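Local coordinates for 16L protein (Yaba-like disease virus, PDB 6TQP) that probably inhibits apoptosis of the infected host cell as a poxviral member of the Bcl-2 family, at residues I20-N25 with K34-Y39; N113-K116 with M122-L125; S15-I20 with L125-A130. One frame throughout, in Å; residues are numbered along the deposited sequence.

Interaction 1 of 3, residues I20-N25 with K34-Y39; sequences IVFYIN and KMLSCY
With CG of Phe22 swung away from its own backbone N (chi1 -176°), the phenyl ring reaches out from helix 12-27 to Leu36, whose CG lies opposite its carbonyl carbon, a torsion that turns the branched end to the ring. Leu36 CD1 sits 3.8 Å from Phe22 CD1 and lies over one face, off centre toward the rim, in a CH-pi contact with CD1 4.0 Å from the Phe22 ring centroid. The second methyl, Leu36 CD2, packs 3.8 Å from Phe22 CB, and the leucine thus reaches from the ring face to the CB at its root. A branched aliphatic group suits this place because one methyl can lie on the flat face while the other packs on the CB.

Two other groups line the ring edge. The backbone O of Lys34 lies in the ring plane, 3.5 Å from Phe22 CD2, where the slightly positive ring hydrogens would favour it electrostatically. Met35 bends at chi2 and chi3, and this folding carries SD to 4.0 Å from Phe22 CE2, also in the plane: an edge-on Met-aromatic contact. Leu44 of helix 38-68 and Glu32 also touch the phenylalanine, which is buried although Met35 is exposed. Ser37 then N-caps helix 38-68. The arrangement is that of an aromatic residue on the first helix of a Bcl-2-like helical bundle, held by the connection that leads into the second helix.

Interaction 2 of 3, residues N113-K116 with M122-L125; sequences NGYK and MSFL
Tyr115 and Met122 are the closest backbone pair, their CA atoms 7.5 Å apart, where the loop after helix 96-113 passes near the first turns of helix 120-134. Gly114 is the residue that breaks the helical conformation; its positive phi (67°) is easily adopted without a side chain, and it directs the chain into the extended conformation of Tyr115. Just before it, Asn113 OD1 accepts a bond from Tyr115 N, 3.0 Å away, a weak one that spans the bend.

The side chain of Tyr115 points to the helix and lays one ring face against Met122. CG of Met122 stands over that face, tightly packed at 3.3 Å from Tyr115 CD1, with CB close behind. The methionine chain then bends at chi2 (57°), which takes SD to 5.5 Å from the Tyr115 ring centroid, above the face at some distance, a loose Met-aromatic contact. From there the chain ends beside the amide of Asn113, with Met122 CE 3.8 Å from Asn113 ND2. Methionine suits the place because its long, flexible side chain lets CB and CG cover the ring face while SD and CE lie beside the amide. At the far end of the ring, Tyr115 OH lies 3.1 Å from Ser123 CB, a close packing contact; the hydroxyl of Ser123 itself bonds to Ile120 O, within its own helix.

Beyond the pair, Ile79 of helix 76-92 and Ile109 and Val110 of helix 96-113 pack on Met122, while Ile30 and Val110 touch Tyr115. This is a Met-aromatic contact across a helix-loop-helix connection, tying the loop to the helix it leads into in a Bcl-2-like bundle.

Interaction 3 of 3, residues S15-I20 with L125-A130; sequences SIKNVI and LIEDIA
Helices 15-20 and 125-130 run roughly antiparallel, their directions 147° apart and their axes 9.3 Å from each other at closest approach, and Lys17 and Ala130 bring their CA atoms to within 5.1 Å. So near a backbone approach suits alanine: its single methyl points at the opposite helix and fills the interface without pushing the helices apart.

Ala130 CB is received by Lys17 and Ile20, which lie three residues, just under one helical turn, apart. Ile20 CG2, the branch opposite the isoleucine's own backbone N, is the one that meets it, at 3.8 Å from Ala130 CB, whereas CG1 leaves on another path and brings CD1 near Ala130 O. Lys17 CG approaches Ala130 CB at 4.0 Å, the aliphatic part of the lysine packing on the methyl. Both helices belong to the all-helical Bcl-2-like fold, and their contact joins residues 110 or more positions apart, packing the first helix of the bundle against one near its carboxyl-terminal end. Ile103 of helix 96-113 and Ile133 of helix 120-134 also pack on Ile20.

Toward the partly exposed side the chemistry changes. The lysine chain is extended as far as chi2 and then bends at chi3 and chi4, bringing NZ to 3.9 Å from Glu127 OE1. Glu127 bends at chi2 to meet it, and the two side chains slant across one another. This is a long salt bridge and so probably a weak attraction, and the glutamate is poorly ordered. Lys17 also touches Leu131 and Ser134 with its side chain, within the helix that bears Ala130.

In the fold
Interactions 1 and 3 both use helix 12-27 and share Ile20: Phe22 faces the 34-39 connection, while Lys17 and Ile20 meet helix 120-134. Interaction 2 draws on helix 120-134 too, at its earlier turns, and reaches interaction 3 where Tyr115 CE2 packs on Ile126 CD1. All three are partly buried. Interaction 3 is the most central, its centre about 6 Å from that of the chain, and packs an alanine methyl against aliphatic side chains, with a charged pair at its margin. Interaction 1 includes the exposed Lys34 and Met35. Interactions 1 and 2 fix connecting segments to helices through an aromatic ring and a methionine, the sulfur at the ring edge in one and above the face in the other.

Interaction 1 of 3, residues I20-N25 with K34-Y39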
loop_
_atom_site.group_PDB
_atom_site.type_symbol
_atom_site.label_atom_id
_atom_site.label_comp_id
_atom_site.label_asym_id
_atom_site.label_seq_id
_atom_site.Cartn_x
_atom_site.Cartn_y
_atom_site.Cartn_z
ATOM N N ILE A 20 -5.655 5.530 2.630
ATOM C CA ILE A 20 -5.268 4.184 2.211
ATOM C C ILE A 20 -6.449 3.224 2.341
ATOM O O ILE A 20 -6.731 2.437 1.427
ATOM C CB ILE A 20 -4.052 3.712 3.019
ATOM C CG1 ILE A 20 -2.833 4.568 2.643
ATOM C CG2 ILE A 20 -3.763 2.225 2.747
ATOM C CD1 ILE A 20 -1.634 4.360 3.541
ATOM N N VAL A 21 -7.148 3.272 3.474
ATOM C CA VAL A 21 -8.297 2.390 3.668
ATOM C C VAL A 21 -9.348 2.665 2.608
ATOM O O VAL A 21 -9.909 1.740 2.011
ATOM C CB VAL A 21 -8.862 2.553 5.089
ATOM C CG1 VAL A 21 -10.163 1.745 5.263
ATOM C CG2 VAL A 21 -7.819 2.120 6.101
ATOM N N PHE A 22 -9.624 3.945 2.353
ATOM C CA PHE A 22 -10.591 4.312 1.328
ATOM C C PHE A 22 -10.165 3.785 -0.035
ATOM O O PHE A 22 -10.970 3.201 -0.774
ATOM C CB PHE A 22 -10.743 5.829 1.298
ATOM C CG PHE A 22 -11.794 6.315 0.341
ATOM C CD1 PHE A 22 -11.496 6.490 -1.000
ATOM C CD2 PHE A 22 -13.072 6.609 0.787
ATOM C CE1 PHE A 22 -12.458 6.945 -1.888
ATOM C CE2 PHE A 22 -14.043 7.061 -0.094
ATOM C CZ PHE A 22 -13.739 7.227 -1.432
ATOM N N TYR A 23 -8.889 3.968 -0.379
ATOM C CA TYR A 23 -8.392 3.552 -1.688
ATOM C C TYR A 23 -8.497 2.042 -1.861
ATOM O O TYR A 23 -9.019 1.548 -2.872
ATOM C CB TYR A 23 -6.940 4.010 -1.858
ATOM C CG TYR A 23 -6.356 3.614 -3.195
ATOM C CD1 TYR A 23 -6.928 4.060 -4.385
ATOM C CD2 TYR A 23 -5.258 2.778 -3.274
ATOM C CE1 TYR A 23 -6.402 3.693 -5.612
ATOM C CE2 TYR A 23 -4.725 2.408 -4.495
ATOM C CZ TYR A 23 -5.291 2.873 -5.658
ATOM O OH TYR A 23 -4.747 2.485 -6.862
ATOM N N ILE A 24 -7.992 1.289 -0.884
ATOM C CA ILE A 24 -8.058 -0.168 -0.955
ATOM C C ILE A 24 -9.505 -0.633 -1.091
ATOM O O ILE A 24 -9.810 -1.517 -1.901
ATOM C CB ILE A 24 -7.364 -0.784 0.275
ATOM C CG1 ILE A 24 -5.867 -0.436 0.273
ATOM C CG2 ILE A 24 -7.559 -2.303 0.313
ATOM C CD1 ILE A 24 -5.083 -0.916 -0.941
ATOM N N ASN A 25 -10.422 -0.050 -0.309
ATOM C CA ASN A 25 -11.825 -0.436 -0.435
ATOM C C ASN A 25 -12.359 -0.105 -1.822
ATOM O O ASN A 25 -13.156 -0.863 -2.387
ATOM C CB ASN A 25 -12.676 0.250 0.637
ATOM C CG ASN A 25 -12.423 -0.300 2.029
ATOM O OD1 ASN A 25 -11.913 -1.413 2.194
ATOM N ND2 ASN A 25 -12.780 0.478 3.042
ATOM N N LYS A 34 -16.852 5.301 5.098
ATOM C CA LYS A 34 -16.560 6.671 5.485
ATOM C C LYS A 34 -15.975 7.380 4.273
ATOM O O LYS A 34 -15.173 6.797 3.536
ATOM C CB LYS A 34 -15.580 6.715 6.675
ATOM C CG LYS A 34 -15.302 8.109 7.224
ATOM C CD LYS A 34 -14.774 8.047 8.656
ATOM C CE LYS A 34 -14.465 9.432 9.213
ATOM N NZ LYS A 34 -13.229 10.030 8.621
ATOM N N MET A 35 -16.398 8.623 4.053
ATOM C CA MET A 35 -15.897 9.406 2.935
ATOM C C MET A 35 -14.690 10.215 3.399
ATOM O O MET A 35 -14.269 10.142 4.554
ATOM C CB MET A 35 -17.003 10.298 2.363
ATOM C CG MET A 35 -18.193 9.517 1.776
ATOM S SD MET A 35 -17.746 8.456 0.384
ATOM C CE MET A 35 -17.303 9.661 -0.874
ATOM N N LEU A 36 -14.104 10.981 2.487
ATOM C CA LEU A 36 -12.865 11.684 2.775
ATOM C C LEU A 36 -13.108 13.181 2.917
ATOM O O LEU A 36 -14.037 13.743 2.328
ATOM C CB LEU A 36 -11.819 11.430 1.681
ATOM C CG LEU A 36 -11.408 9.971 1.475
ATOM C CD1 LEU A 36 -10.393 9.863 0.359
ATOM C CD2 LEU A 36 -10.858 9.355 2.759
ATOM N N SER A 37 -12.249 13.813 3.711
ATOM C CA SER A 37 -12.209 15.258 3.792
ATOM C C SER A 37 -11.655 15.841 2.500
ATOM O O SER A 37 -11.140 15.134 1.637
ATOM C CB SER A 37 -11.322 15.704 4.947
ATOM O OG SER A 37 -9.985 15.314 4.673
ATOM N N CYS A 38 -11.739 17.168 2.392
ATOM C CA CYS A 38 -11.178 17.869 1.239
ATOM C C CYS A 38 -9.692 17.577 1.095
ATOM O O CYS A 38 -9.195 17.299 -0.004
ATOM C CB CYS A 38 -11.402 19.369 1.395
ATOM S SG CYS A 38 -10.635 20.347 0.124
ATOM N N TYR A 39 -8.964 17.641 2.206
ATOM C CA TYR A 39 -7.521 17.436 2.152
ATOM C C TYR A 39 -7.196 15.987 1.815
ATOM O O TYR A 39 -6.332 15.706 0.975
ATOM C CB TYR A 39 -6.894 17.842 3.482
ATOM C CG TYR A 39 -5.395 17.665 3.495
ATOM C CD1 TYR A 39 -4.578 18.481 2.722
ATOM C CD2 TYR A 39 -4.803 16.684 4.269
ATOM C CE1 TYR A 39 -3.214 18.326 2.730
ATOM C CE2 TYR A 39 -3.438 16.528 4.289
ATOM C CZ TYR A 39 -2.651 17.347 3.511
ATOM O OH TYR A 39 -1.291 17.187 3.517
#

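Interaction 2 of 3, residues N113-K116 with M122-L125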
loop_
_atom_site.group_PDB
_atom_site.type_symbol
_atom_site.label_atom_id
_atom_site.label_comp_id
_atom_site.label_asym_id
_atom_site.label_seq_id
_atom_site.Cartn_x
_atom_site.Cartn_y
_atom_site.Cartn_z
ATOM N N ASN A 113 -7.560 -12.338 -3.690
ATOM C CA ASN A 113 -8.225 -13.182 -2.705
ATOM C C ASN A 113 -9.716 -12.857 -2.535
ATOM O O ASN A 113 -10.350 -13.400 -1.625
ATOM C CB ASN A 113 -7.483 -13.102 -1.355
ATOM C CG ASN A 113 -7.695 -11.786 -0.623
ATOM O OD1 ASN A 113 -8.539 -10.974 -0.995
ATOM N ND2 ASN A 113 -6.929 -11.584 0.449
ATOM N N GLY A 114 -10.291 -12.003 -3.382
ATOM C CA GLY A 114 -11.723 -11.756 -3.350
ATOM C C GLY A 114 -12.231 -11.058 -2.108
ATOM O O GLY A 114 -13.391 -11.232 -1.738
ATOM N N TYR A 115 -11.398 -10.262 -1.453
ATOM C CA TYR A 115 -11.837 -9.585 -0.243
ATOM C C TYR A 115 -12.998 -8.651 -0.556
ATOM O O TYR A 115 -12.936 -7.859 -1.499
ATOM C CB TYR A 115 -10.678 -8.802 0.364
ATOM C CG TYR A 115 -11.056 -7.954 1.553
ATOM C CD1 TYR A 115 -11.380 -8.534 2.771
ATOM C CD2 TYR A 115 -11.050 -6.566 1.471
ATOM C CE1 TYR A 115 -11.717 -7.755 3.871
ATOM C CE2 TYR A 115 -11.381 -5.781 2.564
ATOM C CZ TYR A 115 -11.711 -6.380 3.759
ATOM O OH TYR A 115 -12.036 -5.596 4.840
ATOM N N LYS A 116 -14.060 -8.740 0.246
ATOM C CA LYS A 116 -15.224 -7.884 0.062
ATOM C C LYS A 116 -15.693 -7.233 1.360
ATOM O O LYS A 116 -16.806 -6.697 1.397
ATOM C CB LYS A 116 -16.375 -8.679 -0.568
ATOM C CG LYS A 116 -16.097 -9.144 -1.989
ATOM C CD LYS A 116 -16.144 -7.990 -2.986
ATOM C CE LYS A 116 -15.204 -8.235 -4.153
ATOM N NZ LYS A 116 -15.544 -7.403 -5.337
ATOM N N MET A 122 -8.621 -9.915 7.365
ATOM C CA MET A 122 -8.134 -9.136 6.232
ATOM C C MET A 122 -8.405 -7.649 6.434
ATOM O O MET A 122 -7.554 -6.810 6.128
ATOM C CB MET A 122 -8.774 -9.639 4.936
ATOM C CG MET A 122 -8.202 -9.024 3.667
ATOM S SD MET A 122 -6.418 -9.274 3.505
ATOM C CE MET A 122 -6.072 -8.269 2.063
ATOM N N SER A 123 -9.578 -7.297 6.961
ATOM C CA SER A 123 -9.837 -5.892 7.255
ATOM C C SER A 123 -8.782 -5.325 8.198
ATOM O O SER A 123 -8.351 -4.178 8.043
ATOM C CB SER A 123 -11.229 -5.718 7.864
ATOM O OG SER A 123 -11.249 -6.184 9.203
ATOM N N PHE A 124 -8.364 -6.108 9.195
ATOM C CA PHE A 124 -7.366 -5.615 10.140
ATOM C C PHE A 124 -5.988 -5.565 9.507
ATOM O O PHE A 124 -5.175 -4.702 9.862
ATOM C CB PHE A 124 -7.330 -6.491 11.396
ATOM C CG PHE A 124 -8.536 -6.336 12.295
ATOM C CD1 PHE A 124 -9.239 -5.137 12.358
ATOM C CD2 PHE A 124 -8.964 -7.395 13.085
ATOM C CE1 PHE A 124 -10.347 -5.007 13.188
ATOM C CE2 PHE A 124 -10.066 -7.267 13.909
ATOM C CZ PHE A 124 -10.758 -6.075 13.961
ATOM N N LEU A 125 -5.697 -6.485 8.588
ATOM C CA LEU A 125 -4.478 -6.371 7.795
ATOM C C LEU A 125 -4.435 -5.034 7.081
ATOM O O LEU A 125 -3.397 -4.358 7.040
ATOM C CB LEU A 125 -4.400 -7.512 6.782
ATOM C CG LEU A 125 -3.123 -7.540 5.939
ATOM C CD1 LEU A 125 -2.773 -8.983 5.566
ATOM C CD2 LEU A 125 -3.270 -6.700 4.694
#

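Interaction 3 of 3, residues S15-I20 with L125-A130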
loop_
_atom_site.group_PDB
_atom_site.type_symbol
_atom_site.label_atom_id
_atom_site.label_comp_id
_atom_site.label_asym_id
_atom_site.label_seq_id
_atom_site.Cartn_x
_atom_site.Cartn_y
_atom_site.Cartn_z
ATOM N N SER A 15 -4.704 11.427 8.141
ATOM C CA SER A 15 -5.139 11.671 6.765
ATOM C C SER A 15 -4.705 10.536 5.851
ATOM O O SER A 15 -5.508 9.991 5.082
ATOM C CB SER A 15 -4.576 13.003 6.250
ATOM O OG SER A 15 -5.027 14.103 7.019
ATOM N N ILE A 16 -3.425 10.167 5.921
ATOM C CA ILE A 16 -2.904 9.096 5.079
ATOM C C ILE A 16 -3.587 7.772 5.401
ATOM O O ILE A 16 -3.948 7.011 4.496
ATOM C CB ILE A 16 -1.368 9.009 5.225
ATOM C CG1 ILE A 16 -0.694 10.189 4.526
ATOM C CG2 ILE A 16 -0.822 7.721 4.642
ATOM C CD1 ILE A 16 -0.961 10.284 3.039
ATOM N N LYS A 17 -3.758 7.460 6.687
ATOM C CA LYS A 17 -4.426 6.213 7.047
ATOM C C LYS A 17 -5.821 6.151 6.432
ATOM O O LYS A 17 -6.220 5.130 5.863
ATOM C CB LYS A 17 -4.517 6.070 8.565
ATOM C CG LYS A 17 -5.070 4.710 9.025
ATOM C CD LYS A 17 -5.607 4.736 10.447
ATOM C CE LYS A 17 -6.939 5.460 10.536
ATOM N NZ LYS A 17 -7.852 4.798 11.499
ATOM N N ASN A 18 -6.577 7.239 6.549
ATOM C CA ASN A 18 -7.924 7.265 5.987
ATOM C C ASN A 18 -7.886 7.095 4.482
ATOM O O ASN A 18 -8.723 6.387 3.905
ATOM C CB ASN A 18 -8.620 8.571 6.361
ATOM C CG ASN A 18 -9.068 8.586 7.790
ATOM O OD1 ASN A 18 -9.189 7.531 8.415
ATOM N ND2 ASN A 18 -9.337 9.772 8.325
ATOM N N VAL A 19 -6.907 7.721 3.826
ATOM C CA VAL A 19 -6.827 7.656 2.369
ATOM C C VAL A 19 -6.542 6.227 1.918
ATOM O O VAL A 19 -7.123 5.736 0.942
ATOM C CB VAL A 19 -5.763 8.647 1.850
ATOM C CG1 VAL A 19 -5.424 8.362 0.390
ATOM C CG2 VAL A 19 -6.255 10.087 2.003
ATOM N N ILE A 20 -5.655 5.530 2.630
ATOM C CA ILE A 20 -5.268 4.184 2.211
ATOM C C ILE A 20 -6.449 3.224 2.341
ATOM O O ILE A 20 -6.731 2.437 1.427
ATOM C CB ILE A 20 -4.052 3.712 3.019
ATOM C CG1 ILE A 20 -2.833 4.568 2.643
ATOM C CG2 ILE A 20 -3.763 2.225 2.747
ATOM C CD1 ILE A 20 -1.634 4.360 3.541
ATOM N N LEU A 125 -5.697 -6.485 8.588
ATOM C CA LEU A 125 -4.478 -6.371 7.795
ATOM C C LEU A 125 -4.435 -5.034 7.081
ATOM O O LEU A 125 -3.397 -4.358 7.040
ATOM C CB LEU A 125 -4.400 -7.512 6.782
ATOM C CG LEU A 125 -3.123 -7.540 5.939
ATOM C CD1 LEU A 125 -2.773 -8.983 5.566
ATOM C CD2 LEU A 125 -3.270 -6.700 4.694
ATOM N N ILE A 126 -5.556 -4.642 6.479
ATOM C CA ILE A 126 -5.578 -3.375 5.760
ATOM C C ILE A 126 -5.372 -2.228 6.740
ATOM O O ILE A 126 -4.567 -1.320 6.504
ATOM C CB ILE A 126 -6.893 -3.225 4.978
ATOM C CG1 ILE A 126 -6.991 -4.322 3.913
ATOM C CG2 ILE A 126 -6.965 -1.832 4.347
ATOM C CD1 ILE A 126 -8.409 -4.487 3.337
ATOM N N GLU A 127 -6.099 -2.262 7.859
ATOM C CA GLU A 127 -5.943 -1.244 8.895
ATOM C C GLU A 127 -4.503 -1.180 9.391
ATOM O O GLU A 127 -3.901 -0.102 9.457
ATOM C CB GLU A 127 -6.885 -1.547 10.061
ATOM C CG GLU A 127 -8.324 -1.159 9.819
ATOM C CD GLU A 127 -8.550 0.324 10.000
ATOM O OE1 GLU A 127 -7.680 0.986 10.612
ATOM O OE2 GLU A 127 -9.594 0.825 9.532
ATOM N N ASP A 128 -3.944 -2.331 9.765
ATOM C CA ASP A 128 -2.614 -2.361 10.362
ATOM C C ASP A 128 -1.557 -1.818 9.408
ATOM O O ASP A 128 -0.708 -1.015 9.807
ATOM C CB ASP A 128 -2.268 -3.786 10.774
ATOM C CG ASP A 128 -3.083 -4.268 11.953
ATOM O OD1 ASP A 128 -3.567 -3.422 12.729
ATOM O OD2 ASP A 128 -3.232 -5.506 12.107
ATOM N N ILE A 129 -1.583 -2.246 8.146
ATOM C CA ILE A 129 -0.585 -1.768 7.192
ATOM C C ILE A 129 -0.815 -0.296 6.857
ATOM O O ILE A 129 0.142 0.461 6.649
ATOM C CB ILE A 129 -0.582 -2.649 5.933
ATOM C CG1 ILE A 129 -0.188 -4.082 6.302
ATOM C CG2 ILE A 129 0.399 -2.088 4.898
ATOM C CD1 ILE A 129 -0.255 -5.046 5.144
ATOM N N ALA A 130 -2.079 0.139 6.798
ATOM C CA ALA A 130 -2.342 1.567 6.629
ATOM C C ALA A 130 -1.739 2.362 7.779
ATOM O O ALA A 130 -1.185 3.447 7.572
ATOM C CB ALA A 130 -3.851 1.825 6.534
#